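Local coordinates for superoxide dismutase [Mn/Fe] (Aeropyrum pernix, PDB 3AK2), which catalyses the dismutation of superoxide into molecular oxygen and hydrogen peroxide, working with either manganese or iron at its active site, at residues L47-K52 with R63-D68; N37-G42 with D165-A170; E8-P13 with A74-H79. One frame throughout, in Å; residues are numbered along the deposited sequence.

The three contacts illustrate how one metalloenzyme fold changes its chemistry from the active site to the far end of a hairpin. Interaction 2 is buried and joins helix 25-54 to the metal-binding loop after strand 159-165; aromatic rings and metal ligands dominate it. Interaction 3, partly buried and about 9 Å away between centres, sets the N-terminal loop against helix 62-82 and shares the manganese and a water with interaction 2, Tyr-39 packing on His-79 between them. Interaction 1, also partly buried, lies about 19 to 20 Å from the other two between centres, where the same two helices pair through aliphatic groups and a water-bridged charge pair.

Interaction 1. Residues L47-K52 with R63-D68; sequences LEKIEK and RAVMRD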
loop_
_atom_site.group_PDB
_atom_site.type_symbol
_atom_site.label_atom_id
_atom_site.label_comp_id
_atom_site.label_asym_id
_atom_site.label_seq_id
_atom_site.Cartn_x
_atom_site.Cartn_y
_atom_site.Cartn_z
ATOM N N LEU A 47 -10.807 15.068 -11.139
ATOM C CA LEU A 47 -11.758 16.095 -10.723
ATOM C C LEU A 47 -12.881 16.288 -11.739
ATOM O O LEU A 47 -14.010 16.600 -11.365
ATOM C CB LEU A 47 -11.050 17.417 -10.406
ATOM C CG LEU A 47 -10.196 17.412 -9.127
ATOM C CD1 LEU A 47 -9.544 18.764 -8.928
ATOM C CD2 LEU A 47 -11.001 17.026 -7.889
ATOM N N GLU A 48 -12.577 16.087 -13.018
ATOM C CA GLU A 48 -13.600 16.151 -14.060
ATOM C C GLU A 48 -14.649 15.053 -13.877
ATOM O O GLU A 48 -15.849 15.293 -14.056
ATOM C CB GLU A 48 -12.965 16.052 -15.441
ATOM C CG GLU A 48 -13.951 16.216 -16.581
ATOM C CD GLU A 48 -13.279 16.263 -17.934
ATOM O OE1 GLU A 48 -12.235 15.597 -18.112
ATOM O OE2 GLU A 48 -13.802 16.968 -18.824
ATOM N N LYS A 49 -14.199 13.852 -13.520
ATOM C CA LYS A 49 -15.112 12.752 -13.222
ATOM C C LYS A 49 -16.005 13.054 -12.024
ATOM O O LYS A 49 -17.209 12.780 -12.054
ATOM C CB LYS A 49 -14.342 11.451 -13.013
ATOM C CG LYS A 49 -13.727 10.925 -14.294
ATOM C CD LYS A 49 -12.755 9.792 -14.046
ATOM C CE LYS A 49 -11.944 9.518 -15.302
ATOM N NZ LYS A 49 -10.925 8.459 -15.085
ATOM N N ILE A 50 -15.423 13.622 -10.971
ATOM C CA ILE A 50 -16.200 14.013 -9.803
ATOM C C ILE A 50 -17.248 15.059 -10.196
ATOM O O ILE A 50 -18.415 14.946 -9.813
ATOM C CB ILE A 50 -15.290 14.492 -8.644
ATOM C CG1 ILE A 50 -14.437 13.320 -8.147
ATOM C CG2 ILE A 50 -16.123 15.070 -7.497
ATOM C CD1 ILE A 50 -13.308 13.687 -7.207
ATOM N N GLU A 51 -16.840 16.043 -10.993
ATOM C CA GLU A 51 -17.754 17.075 -11.485
ATOM C C GLU A 51 -18.933 16.485 -12.272
ATOM O O GLU A 51 -20.093 16.806 -11.999
ATOM C CB GLU A 51 -16.995 18.099 -12.332
ATOM C CG GLU A 51 -17.848 19.243 -12.852
ATOM C CD GLU A 51 -17.049 20.270 -13.631
ATOM O OE1 GLU A 51 -17.360 21.470 -13.503
ATOM O OE2 GLU A 51 -16.110 19.888 -14.368
ATOM N N LYS A 52 -18.634 15.622 -13.238
ATOM C CA LYS A 52 -19.678 14.985 -14.044
ATOM C C LYS A 52 -20.620 14.128 -13.193
ATOM O O LYS A 52 -21.832 14.093 -13.436
ATOM C CB LYS A 52 -19.053 14.155 -15.163
ATOM C CG LYS A 52 -18.455 14.976 -16.294
ATOM C CD LYS A 52 -17.800 14.074 -17.321
ATOM C CE LYS A 52 -17.083 14.879 -18.388
ATOM N NZ LYS A 52 -16.273 14.000 -19.278
ATOM N N ARG A 63 -14.346 5.293 -4.886
ATOM C CA ARG A 63 -13.051 4.848 -4.378
ATOM C C ARG A 63 -11.963 4.945 -5.449
ATOM O O ARG A 63 -10.866 5.450 -5.196
ATOM C CB ARG A 63 -13.156 3.417 -3.856
ATOM C CG ARG A 63 -11.818 2.794 -3.489
ATOM C CD ARG A 63 -12.034 1.541 -2.684
ATOM N NE ARG A 63 -12.642 0.486 -3.490
ATOM C CZ ARG A 63 -13.395 -0.494 -2.998
ATOM N NH1 ARG A 63 -13.887 -1.416 -3.813
ATOM N NH2 ARG A 63 -13.668 -0.550 -1.699
ATOM N N ALA A 64 -12.275 4.468 -6.648
ATOM C CA ALA A 64 -11.318 4.464 -7.744
ATOM C C ALA A 64 -10.919 5.877 -8.156
ATOM O O ALA A 64 -9.732 6.175 -8.319
ATOM C CB ALA A 64 -11.884 3.706 -8.930
ATOM N N VAL A 65 -11.903 6.759 -8.313
ATOM C CA VAL A 65 -11.612 8.119 -8.752
ATOM C C VAL A 65 -10.789 8.848 -7.689
ATOM O O VAL A 65 -9.870 9.602 -8.014
ATOM C CB VAL A 65 -12.891 8.908 -9.118
ATOM C CG1 VAL A 65 -12.557 10.356 -9.454
ATOM C CG2 VAL A 65 -13.583 8.260 -10.314
ATOM N N MET A 66 -11.091 8.598 -6.420
ATOM C CA MET A 66 -10.316 9.233 -5.360
ATOM C C MET A 66 -8.895 8.687 -5.246
ATOM O O MET A 66 -7.971 9.441 -4.946
ATOM C CB MET A 66 -11.064 9.200 -4.034
ATOM C CG MET A 66 -12.278 10.097 -4.070
ATOM S SD MET A 66 -13.307 9.993 -2.612
ATOM C CE MET A 66 -14.576 11.185 -3.054
ATOM N N ARG A 67 -8.711 7.394 -5.521
ATOM C CA ARG A 67 -7.363 6.837 -5.620
ATOM C C ARG A 67 -6.571 7.503 -6.749
ATOM O O ARG A 67 -5.386 7.802 -6.580
ATOM C CB ARG A 67 -7.412 5.324 -5.817
ATOM C CG ARG A 67 -7.621 4.528 -4.539
ATOM C CD ARG A 67 -7.958 3.083 -4.857
ATOM N NE ARG A 67 -7.968 2.246 -3.660
ATOM C CZ ARG A 67 -8.422 0.997 -3.623
ATOM N NH1 ARG A 67 -8.946 0.443 -4.714
ATOM N NH2 ARG A 67 -8.367 0.308 -2.489
ATOM N N ASP A 68 -7.234 7.752 -7.878
ATOM C CA ASP A 68 -6.612 8.439 -9.011
ATOM C C ASP A 68 -6.255 9.872 -8.629
ATOM O O ASP A 68 -5.153 10.354 -8.928
ATOM C CB ASP A 68 -7.547 8.486 -10.221
ATOM C CG ASP A 68 -7.806 7.126 -10.842
ATOM O OD1 ASP A 68 -7.104 6.139 -10.536
ATOM O OD2 ASP A 68 -8.738 7.071 -11.672
HETATM O O HOH W 1 -9.518 9.484 -12.839
#
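Val-65 fits against Lys-49 and Ile-50 where helices 25-54 and 62-82 of the alpha-hairpin domain lie side by side, an N-terminal feature of iron/manganese superoxide dismutases. The two segments run roughly antiparallel, with 147° between their directions and their axes 9.8 Å apart, a separation that aliphatic side chains can span. Val-65 is the residue most buried by the contact, and both of its methyls take part. CG1, held anti to the backbone N (chi1 175°), meets Ile-50, with 3.7 Å from Val-65 CG1 to Ile-50 CG1; the Ile-50 CD1 methyl lies slightly farther from the same carbon, as does Lys-49 CB. CG2 meets the lysine farther along its chain, Val-65 CG2 standing 4.1 Å from Lys-49 CD. The valine thus packs against a branched side chain and the aliphatic part of a charged one.

Lys-49 is extended beyond CG, which carries its ammonium past the valine toward Asp-68. The charges do not meet directly: Lys-49 NZ and Asp-68 OD2 are 4.3 Å apart, beyond a salt bridge, though their attraction would probably still favour this orientation. The other carboxylate oxygen, Asp-68 OD1, forms a salt bridge with Arg-63 of the third subunit, so the aspartate serves the hairpin and the assembly together. Met-66 packs on Ile-144 of the second subunit. A single water closes the polar side, accepting from Lys-49 NZ at 2.8 Å and donating to Asp-68 OD2 over the same length.

Interaction 2. Residues N37-G42 with D165-A170; sequences NTYVKG and DVWEHA. With MN (manganese (II) ion), chain E.
The Trp-167 indole offers one face to the hydroxyl of Tyr-39, whose OH sits above the rim of the six-membered ring, 4.0 Å from Trp-167 CZ3. The manganese-bound water lies over this face too, also toward the rim. The His-169 imidazole has Trp-167 CB above one of its faces, while Tyr-39 OH approaches it obliquely, 3.5 Å from His-169 CE1. The tyrosine comes in from the direction opposite to both rings and touches each with its oxygen alone. Around this group, His-150 stacks on Trp-167 and His-35 on His-169.

With His-169 CG between the backbone N and the carbonyl carbon (chi1 67°), the ring is turned toward the metal, bringing NE2 to 2.2 Å from the manganese. Asp-165 OD2 binds the metal at 2.0 Å, and the water at 2.1 Å from the manganese donates a weak hydrogen bond to Asp-165 OD1. That same OD1 accepts from Trp-167 N at 3.0 Å, the nitrogen lying 42° out of the carboxylate plane; this Asx turn probably steadies the carboxylate and ties the ligand to the tryptophan whose face lies beneath the water. His-169 ND1 is held by Glu-168 of the fourth subunit, a second-shell bond that is returned across the interface. With His-31 and His-79 added, three histidines, one aspartate and a solvent ligand make the active site characteristic of the iron/manganese superoxide dismutases.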
loop_
_atom_site.group_PDB
_atom_site.type_symbol
_atom_site.label_atom_id
_atom_site.label_comp_id
_atom_site.label_asym_id
_atom_site.label_seq_id
_atom_site.Cartn_x
_atom_site.Cartn_y
_atom_site.Cartn_z
ATOM N N ASN A 37 3.894 16.575 -16.058
ATOM C CA ASN A 37 2.716 16.897 -16.870
ATOM C C ASN A 37 1.614 15.847 -16.747
ATOM O O ASN A 37 0.429 16.178 -16.655
ATOM C CB ASN A 37 3.098 17.078 -18.340
ATOM C CG ASN A 37 2.054 17.851 -19.125
ATOM O OD1 ASN A 37 1.504 18.842 -18.643
ATOM N ND2 ASN A 37 1.776 17.401 -20.342
ATOM N N THR A 38 2.011 14.580 -16.734
ATOM C CA THR A 38 1.062 13.478 -16.619
ATOM C C THR A 38 0.289 13.534 -15.300
ATOM O O THR A 38 -0.914 13.275 -15.274
ATOM C CB THR A 38 1.770 12.122 -16.820
ATOM O OG1 THR A 38 2.194 12.016 -18.184
ATOM C CG2 THR A 38 0.852 10.950 -16.501
ATOM N N TYR A 39 0.969 13.885 -14.211
ATOM C CA TYR A 39 0.282 13.979 -12.919
ATOM C C TYR A 39 -0.706 15.138 -12.894
ATOM O O TYR A 39 -1.819 15.008 -12.376
ATOM C CB TYR A 39 1.269 14.069 -11.753
ATOM C CG TYR A 39 2.352 13.017 -11.797
ATOM C CD1 TYR A 39 2.043 11.671 -11.993
ATOM C CD2 TYR A 39 3.688 13.371 -11.640
ATOM C CE1 TYR A 39 3.047 10.708 -12.045
ATOM C CE2 TYR A 39 4.690 12.426 -11.691
ATOM C CZ TYR A 39 4.370 11.102 -11.893
ATOM O OH TYR A 39 5.385 10.173 -11.927
ATOM N N VAL A 40 -0.318 16.268 -13.476
ATOM C CA VAL A 40 -1.229 17.400 -13.592
ATOM C C VAL A 40 -2.493 16.977 -14.343
ATOM O O VAL A 40 -3.610 17.187 -13.865
ATOM C CB VAL A 40 -0.559 18.602 -14.298
ATOM C CG1 VAL A 40 -1.564 19.731 -14.528
ATOM C CG2 VAL A 40 0.631 19.098 -13.484
ATOM N N LYS A 41 -2.312 16.362 -15.510
ATOM C CA LYS A 41 -3.446 15.891 -16.305
ATOM C C LYS A 41 -4.294 14.872 -15.541
ATOM O O LYS A 41 -5.521 14.925 -15.594
ATOM C CB LYS A 41 -2.968 15.269 -17.618
ATOM C CG LYS A 41 -2.259 16.229 -18.565
ATOM C CD LYS A 41 -1.784 15.517 -19.837
ATOM C CE LYS A 41 -0.808 14.371 -19.577
ATOM N NZ LYS A 41 0.620 14.784 -19.663
ATOM N N GLY A 42 -3.638 13.948 -14.842
ATOM C CA GLY A 42 -4.338 12.920 -14.083
ATOM C C GLY A 42 -5.175 13.483 -12.952
ATOM O O GLY A 42 -6.273 12.991 -12.680
ATOM N N ASP A 165 13.280 13.218 -5.106
ATOM C CA ASP A 165 12.587 12.221 -5.902
ATOM C C ASP A 165 13.532 11.053 -6.145
ATOM O O ASP A 165 14.607 11.239 -6.734
ATOM C CB ASP A 165 12.183 12.854 -7.229
ATOM C CG ASP A 165 11.240 11.994 -8.043
ATOM O OD1 ASP A 165 10.893 10.861 -7.632
ATOM O OD2 ASP A 165 10.836 12.482 -9.109
ATOM N N VAL A 166 13.158 9.865 -5.673
ATOM C CA VAL A 166 13.918 8.652 -5.976
ATOM C C VAL A 166 13.127 7.641 -6.808
ATOM O O VAL A 166 13.441 6.448 -6.817
ATOM C CB VAL A 166 14.561 7.996 -4.722
ATOM C CG1 VAL A 166 15.671 8.882 -4.161
ATOM C CG2 VAL A 166 13.520 7.690 -3.656
ATOM N N TRP A 167 12.111 8.118 -7.524
ATOM C CA TRP A 167 11.566 7.320 -8.614
ATOM C C TRP A 167 12.706 7.046 -9.583
ATOM O O TRP A 167 13.609 7.872 -9.732
ATOM C CB TRP A 167 10.462 8.063 -9.346
ATOM C CG TRP A 167 9.137 8.054 -8.649
ATOM C CD1 TRP A 167 8.851 8.561 -7.409
ATOM C CD2 TRP A 167 7.910 7.535 -9.165
ATOM N NE1 TRP A 167 7.521 8.379 -7.122
ATOM C CE2 TRP A 167 6.917 7.760 -8.185
ATOM C CE3 TRP A 167 7.550 6.901 -10.361
ATOM C CZ2 TRP A 167 5.586 7.364 -8.363
ATOM C CZ3 TRP A 167 6.231 6.511 -10.540
ATOM C CH2 TRP A 167 5.264 6.746 -9.545
ATOM N N GLU A 168 12.664 5.898 -10.245
ATOM C CA GLU A 168 13.748 5.530 -11.153
ATOM C C GLU A 168 13.919 6.549 -12.280
ATOM O O GLU A 168 15.048 6.847 -12.673
ATOM C CB GLU A 168 13.555 4.104 -11.670
ATOM C CG GLU A 168 13.651 3.073 -10.544
ATOM C CD GLU A 168 13.465 1.640 -10.993
ATOM O OE1 GLU A 168 12.574 1.370 -11.826
ATOM O OE2 GLU A 168 14.207 0.773 -10.480
ATOM N N HIS A 169 12.815 7.114 -12.766
ATOM C CA HIS A 169 12.886 8.121 -13.827
ATOM C C HIS A 169 13.672 9.374 -13.444
ATOM O O HIS A 169 14.068 10.143 -14.320
ATOM C CB HIS A 169 11.497 8.503 -14.366
ATOM C CG HIS A 169 10.619 9.225 -13.383
ATOM N ND1 HIS A 169 9.419 8.705 -12.948
ATOM C CD2 HIS A 169 10.739 10.435 -12.782
ATOM C CE1 HIS A 169 8.846 9.553 -12.111
ATOM N NE2 HIS A 169 9.628 10.611 -11.989
ATOM N N ALA A 170 13.874 9.598 -12.148
ATOM C CA ALA A 170 14.619 10.765 -11.691
ATOM C C ALA A 170 16.131 10.622 -11.889
ATOM O O ALA A 170 16.857 11.617 -11.849
ATOM C CB ALA A 170 14.289 11.081 -10.226
HETATM MN MN MN E . 9.372 12.226 -10.497
HETATM O O HOH W 2 8.354 10.984 -9.112
#

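Interaction 3. Residues E8-P13 with A74-H79; sequences ELPPLP and AGHIMH. With MN (manganese (II) ion), chain E; EDO (1,2-ethanediol), chain J; EDO (1,2-ethanediol), chain G.
Glu-8 and Pro-10 meet segment 74-79 at His-76, which follows Ala-74 and Gly-75, whose carbonyls hold the next helical turn. With His-76 CG anti to the backbone N (chi1 175°), the ring turns out toward the N-terminal loop. Its CE1 is 3.2 Å from Glu-8 O, approached obliquely, and Pro-10 CD stands at the ring edge, 4.2 Å from His-76 CE1. A water in the ring plane, 3.0 Å from His-76 NE2, also accepts from Glu-8 N, while ND1 bonds to His-36. The neighbouring Leu-9 packs on His-36, and Leu-9 CD1 comes within 3.7 Å of Asn-37 N. An alanine here would remove that isobutyl group and is likely to open a gap beside His-36, leaving the imidazole that pairs with His-76 less firmly placed. Two residues beyond His-76, Met-78 reaches Trp-130 and Val-132 of strand 129-136.

The segment ends at His-79, which grips its own helix. His-79 ND1 donates to Gly-75 O at 2.7 Å, nearly straight (164°) and in the ring plane, while the backbone N of His-79 reaches that oxygen from the other face of the carbonyl. With its rotation so fixed, the ring presents NE2 to the manganese at 2.2 Å. A helical histidine anchored to a carbonyl one turn back is one of the four protein ligands of this superoxide dismutase metal site.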
loop_
_atom_site.group_PDB
_atom_site.type_symbol
_atom_site.label_atom_id
_atom_site.label_comp_id
_atom_site.label_asym_id
_atom_site.label_seq_id
_atom_site.Cartn_x
_atom_site.Cartn_y
_atom_site.Cartn_z
ATOM N N GLU A 8 -2.144 23.221 -12.913
ATOM C CA GLU A 8 -1.324 23.600 -14.061
ATOM C C GLU A 8 0.111 23.180 -13.823
ATOM O O GLU A 8 0.594 23.202 -12.687
ATOM C CB GLU A 8 -1.348 25.115 -14.284
ATOM C CG GLU A 8 -2.719 25.751 -14.377
ATOM C CD GLU A 8 -2.644 27.254 -14.213
ATOM O OE1 GLU A 8 -3.062 27.759 -13.148
ATOM O OE2 GLU A 8 -2.142 27.925 -15.138
ATOM N N LEU A 9 0.792 22.813 -14.903
ATOM C CA LEU A 9 2.216 22.516 -14.853
ATOM C C LEU A 9 3.016 23.811 -14.706
ATOM O O LEU A 9 2.959 24.674 -15.585
ATOM C CB LEU A 9 2.649 21.787 -16.127
ATOM C CG LEU A 9 4.110 21.335 -16.175
ATOM C CD1 LEU A 9 4.323 20.187 -15.211
ATOM C CD2 LEU A 9 4.508 20.931 -17.590
ATOM N N PRO A 10 3.761 23.956 -13.594
ATOM C CA PRO A 10 4.589 25.154 -13.476
ATOM C C PRO A 10 5.832 25.039 -14.354
ATOM O O PRO A 10 6.279 23.926 -14.639
ATOM C CB PRO A 10 4.990 25.152 -12.001
ATOM C CG PRO A 10 5.017 23.711 -11.629
ATOM C CD PRO A 10 3.898 23.072 -12.419
ATOM N N PRO A 11 6.396 26.182 -14.787
ATOM C CA PRO A 11 7.701 26.102 -15.436
ATOM C C PRO A 11 8.755 25.765 -14.389
ATOM O O PRO A 11 8.514 25.958 -13.193
ATOM C CB PRO A 11 7.921 27.528 -15.949
ATOM C CG PRO A 11 7.136 28.383 -15.007
ATOM C CD PRO A 11 5.911 27.572 -14.686
ATOM N N LEU A 12 9.903 25.261 -14.828
ATOM C CA LEU A 12 11.045 25.116 -13.930
ATOM C C LEU A 12 11.597 26.500 -13.577
ATOM O O LEU A 12 11.389 27.456 -14.326
ATOM C CB LEU A 12 12.140 24.255 -14.565
ATOM C CG LEU A 12 11.805 22.805 -14.909
ATOM C CD1 LEU A 12 13.043 22.104 -15.412
ATOM C CD2 LEU A 12 11.229 22.070 -13.712
ATOM N N PRO A 13 12.284 26.616 -12.426
ATOM C CA PRO A 13 12.937 27.879 -12.058
ATOM C C PRO A 13 14.250 28.140 -12.807
ATOM O O PRO A 13 14.901 29.157 -12.569
ATOM C CB PRO A 13 13.220 27.705 -10.556
ATOM C CG PRO A 13 12.541 26.416 -10.143
ATOM C CD PRO A 13 12.459 25.595 -11.379
ATOM N N ALA A 74 -0.924 14.144 -5.512
ATOM C CA ALA A 74 0.320 13.986 -4.780
ATOM C C ALA A 74 1.530 14.142 -5.705
ATOM O O ALA A 74 2.492 14.823 -5.360
ATOM C CB ALA A 74 0.349 12.659 -4.071
ATOM N N GLY A 75 1.498 13.513 -6.878
ATOM C CA GLY A 75 2.601 13.654 -7.824
ATOM C C GLY A 75 2.805 15.109 -8.190
ATOM O O GLY A 75 3.932 15.609 -8.240
ATOM N N HIS A 76 1.704 15.807 -8.430
ATOM C CA HIS A 76 1.767 17.209 -8.781
ATOM C C HIS A 76 2.414 18.055 -7.677
ATOM O O HIS A 76 3.399 18.754 -7.924
ATOM C CB HIS A 76 0.369 17.716 -9.141
ATOM C CG HIS A 76 0.308 19.183 -9.416
ATOM N ND1 HIS A 76 1.273 19.849 -10.140
ATOM C CD2 HIS A 76 -0.614 20.111 -9.070
ATOM C CE1 HIS A 76 0.949 21.126 -10.227
ATOM N NE2 HIS A 76 -0.194 21.310 -9.590
ATOM N N ILE A 77 1.886 17.991 -6.460
ATOM C CA ILE A 77 2.443 18.829 -5.402
ATOM C C ILE A 77 3.892 18.467 -5.053
ATOM O O ILE A 77 4.708 19.353 -4.816
ATOM C CB ILE A 77 1.533 18.893 -4.160
ATOM C CG1 ILE A 77 1.931 20.099 -3.301
ATOM C CG2 ILE A 77 1.523 17.562 -3.391
ATOM C CD1 ILE A 77 0.971 20.399 -2.185
ATOM N N MET A 78 4.220 17.176 -5.054
ATOM C CA MET A 78 5.584 16.759 -4.734
ATOM C C MET A 78 6.587 17.289 -5.757
ATOM O O MET A 78 7.648 17.782 -5.378
ATOM C CB MET A 78 5.702 15.237 -4.580
ATOM C CG MET A 78 4.874 14.641 -3.438
ATOM S SD MET A 78 5.385 15.173 -1.786
ATOM C CE MET A 78 6.904 14.227 -1.580
ATOM N N HIS A 79 6.255 17.219 -7.046
ATOM C CA HIS A 79 7.154 17.777 -8.068
ATOM C C HIS A 79 7.212 19.300 -8.007
ATOM O O HIS A 79 8.260 19.894 -8.250
ATOM C CB HIS A 79 6.786 17.290 -9.473
ATOM C CG HIS A 79 7.095 15.844 -9.703
ATOM N ND1 HIS A 79 6.256 14.833 -9.283
ATOM C CD2 HIS A 79 8.155 15.235 -10.287
ATOM C CE1 HIS A 79 6.786 13.665 -9.601
ATOM N NE2 HIS A 79 7.938 13.879 -10.211
HETATM MN MN MN E . 9.372 12.226 -10.497
HETATM C C1 EDO J . 5.452 24.615 -17.941
HETATM O O1 EDO J . 4.088 24.887 -18.289
HETATM C C2 EDO J . 6.335 24.760 -19.176
HETATM O O2 EDO J . 7.580 25.365 -18.809
HETATM C C1 EDO G . 11.164 24.424 -18.372
HETATM O O1 EDO G . 10.446 25.405 -17.626
HETATM C C2 EDO G . 12.623 24.835 -18.501
HETATM O O2 EDO G . 12.732 25.827 -19.526
HETATM O O HOH W 3 -1.547 23.927 -9.893
HETATM O O HOH W 2 8.354 10.984 -9.112
#